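Local coordinates for flavodoxin, WrbA-like protein (Agrobacterium tumefaciens, PDB 3D7N) that probably binds FMN and transfers electrons as a flavodoxin-like, WrbA-related protein, consistent with NAD(P)H:quinone dehydrogenase activity, at residues D47-L52 and A87-K92. Residues are numbered along the deposited sequence; the frame is centred on the assembly and turned at random.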
loop_
_atom_site.group_PDB
_atom_site.type_symbol
_atom_site.label_atom_id
_atom_site.label_comp_id
_atom_site.label_asym_id
_atom_site.label_seq_id
_atom_site.Cartn_x
_atom_site.Cartn_y
_atom_site.Cartn_z
ATOM N N ASP A 47 22.773 8.852 21.665
ATOM C CA ASP A 47 22.963 10.131 21.003
ATOM C C ASP A 47 21.981 10.295 19.834
ATOM O O ASP A 47 21.391 11.351 19.667
ATOM C CB ASP A 47 24.397 10.222 20.497
ATOM C CG ASP A 47 25.420 9.885 21.593
ATOM O OD1 ASP A 47 25.481 8.687 22.011
ATOM O OD2 ASP A 47 26.131 10.813 22.049
ATOM N N GLY A 48 21.813 9.260 19.021
ATOM C CA GLY A 48 20.803 9.301 17.966
ATOM C C GLY A 48 19.409 9.574 18.493
ATOM O O GLY A 48 18.740 10.482 18.009
ATOM N N TRP A 49 18.981 8.800 19.484
ATOM C CA TRP A 49 17.616 8.886 20.040
ATOM C C TRP A 49 17.349 10.247 20.692
ATOM O O TRP A 49 16.276 10.840 20.517
ATOM C CB TRP A 49 17.366 7.778 21.083
ATOM C CG TRP A 49 17.290 6.388 20.508
ATOM C CD1 TRP A 49 18.202 5.380 20.664
ATOM C CD2 TRP A 49 16.260 5.860 19.677
ATOM N NE1 TRP A 49 17.796 4.254 19.995
ATOM C CE2 TRP A 49 16.604 4.521 19.379
ATOM C CE3 TRP A 49 15.073 6.368 19.192
ATOM C CZ2 TRP A 49 15.815 3.707 18.614
ATOM C CZ3 TRP A 49 14.268 5.536 18.422
ATOM C CH2 TRP A 49 14.652 4.226 18.137
ATOM N N ALA A 50 18.317 10.741 21.436
ATOM C CA ALA A 50 18.224 12.089 21.994
ATOM C C ALA A 50 18.096 13.151 20.884
ATOM O O ALA A 50 17.266 14.052 20.985
ATOM C CB ALA A 50 19.432 12.391 22.904
ATOM N N ALA A 51 18.915 13.041 19.840
ATOM C CA ALA A 51 18.841 13.934 18.701
ATOM C C ALA A 51 17.456 13.887 18.073
ATOM O O ALA A 51 16.897 14.917 17.776
ATOM C CB ALA A 51 19.896 13.565 17.673
ATOM N N LEU A 52 16.882 12.702 17.903
ATOM C CA LEU A 52 15.530 12.592 17.323
ATOM C C LEU A 52 14.491 13.292 18.195
ATOM O O LEU A 52 13.717 14.090 17.700
ATOM C CB LEU A 52 15.094 11.145 17.149
ATOM C CG LEU A 52 15.520 10.210 15.994
ATOM C CD1 LEU A 52 15.532 10.893 14.640
ATOM C CD2 LEU A 52 16.869 9.579 16.326
ATOM N N ALA A 87 4.344 10.067 23.108
ATOM C CA ALA A 87 4.109 11.083 22.051
ATOM C C ALA A 87 5.251 12.123 21.861
ATOM O O ALA A 87 5.023 13.274 21.496
ATOM C CB ALA A 87 2.750 11.777 22.307
ATOM N N LYS A 88 6.487 11.703 22.074
ATOM C CA LYS A 88 7.626 12.605 21.970
ATOM C C LYS A 88 7.797 13.264 20.595
ATOM O O LYS A 88 8.315 14.381 20.511
ATOM C CB LYS A 88 8.920 11.887 22.362
ATOM C CG LYS A 88 8.995 11.543 23.870
ATOM C CD LYS A 88 10.350 11.878 24.534
ATOM C CE LYS A 88 10.369 13.185 25.372
ATOM N NZ LYS A 88 10.125 12.937 26.831
ATOM N N TRP A 89 7.343 12.602 19.524
ATOM C CA TRP A 89 7.550 13.115 18.192
ATOM C C TRP A 89 6.295 13.724 17.586
ATOM O O TRP A 89 6.275 13.999 16.383
ATOM C CB TRP A 89 8.116 12.020 17.254
ATOM C CG TRP A 89 9.436 11.419 17.693
ATOM C CD1 TRP A 89 10.209 11.819 18.726
ATOM C CD2 TRP A 89 10.142 10.333 17.070
ATOM N NE1 TRP A 89 11.317 11.047 18.825
ATOM C CE2 TRP A 89 11.314 10.117 17.827
ATOM C CE3 TRP A 89 9.899 9.526 15.955
ATOM C CZ2 TRP A 89 12.255 9.130 17.498
ATOM C CZ3 TRP A 89 10.817 8.538 15.620
ATOM C CH2 TRP A 89 11.985 8.344 16.392
ATOM N N GLN A 90 5.246 13.908 18.381
ATOM C CA GLN A 90 3.998 14.510 17.890
ATOM C C GLN A 90 4.290 15.895 17.281
ATOM O O GLN A 90 5.078 16.689 17.811
ATOM C CB GLN A 90 2.940 14.619 19.029
ATOM C CG GLN A 90 1.416 14.715 18.581
ATOM C CD GLN A 90 0.699 13.322 18.428
ATOM O OE1 GLN A 90 -0.558 13.232 18.382
ATOM N NE2 GLN A 90 1.496 12.237 18.375
ATOM N N ASP A 91 3.684 16.152 16.137
ATOM C CA ASP A 91 3.779 17.435 15.444
ATOM C C ASP A 91 5.126 17.806 14.841
ATOM O O ASP A 91 5.274 18.901 14.302
ATOM C CB ASP A 91 3.250 18.564 16.324
ATOM C CG ASP A 91 1.834 18.341 16.721
ATOM O OD1 ASP A 91 1.157 17.613 15.990
ATOM O OD2 ASP A 91 1.399 18.848 17.767
ATOM N N LYS A 92 6.090 16.902 14.886
ATOM C CA LYS A 92 7.343 17.106 14.184
ATOM C C LYS A 92 7.119 16.976 12.678
ATOM O O LYS A 92 6.161 16.319 12.224
ATOM C CB LYS A 92 8.409 16.100 14.689
ATOM C CG LYS A 92 8.856 16.321 16.166
ATOM C CD LYS A 92 10.127 15.534 16.485
ATOM C CE LYS A 92 10.538 15.529 17.974
ATOM N NZ LYS A 92 10.928 16.841 18.511
#
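The indole of Trp89 makes most of the contact between a helix and a loop whose backbones stay well apart: even the closest pair of CA atoms, Leu52 CA and Trp89 CA, is separated by 8.0 Å. In this flavodoxin-like fold the helix, 46-54, packs against the mainly parallel central sheet, where Leu52 touches Val10, Val12 and Ile58, and the loop runs from helix 81-85 into strand 93-100. No hydrogen bond links 47-52 to 87-92, and the contact is mainly apolar; the polar anchors lie just beyond the helical segment, at Asp53 and Ala55. With CB of Trp89 directed at the helix and CG beside the backbone N (chi1 -59°), the six-membered part of the ring leads. There Leu52 CB comes to 3.5 Å from Trp89 CZ2, while Leu52 CG lies 4.0 Å from Trp89 CH2; the leucine thus meets the far corner of the indole obliquely, through its stem and branch point. One helical turn earlier, the benzo end of Trp49 adds a looser touch, with CZ3 4.1 Å from Trp89 CH2. The pyrrole N-H of Trp89 is anchored to the same helix, NE1 hydrogen-bonding to Asp53 OD1, which should restrain the ring's rotation, and His121 stacks on the same indole. Two overlapping turns, type I from Ala87 to Gln90 and type II from Trp89 to Lys92, shape the loop, and Lys92 also directs CB toward the helix. Beyond CB the lysine chain is extended up to its last torsion (chi4 -65°), where it bends and NZ hydrogen-bonds to the carbonyl oxygens of Asp53 and Ala55; just before that ammonium, Lys92 CE rests 3.5 Å from Leu52 O.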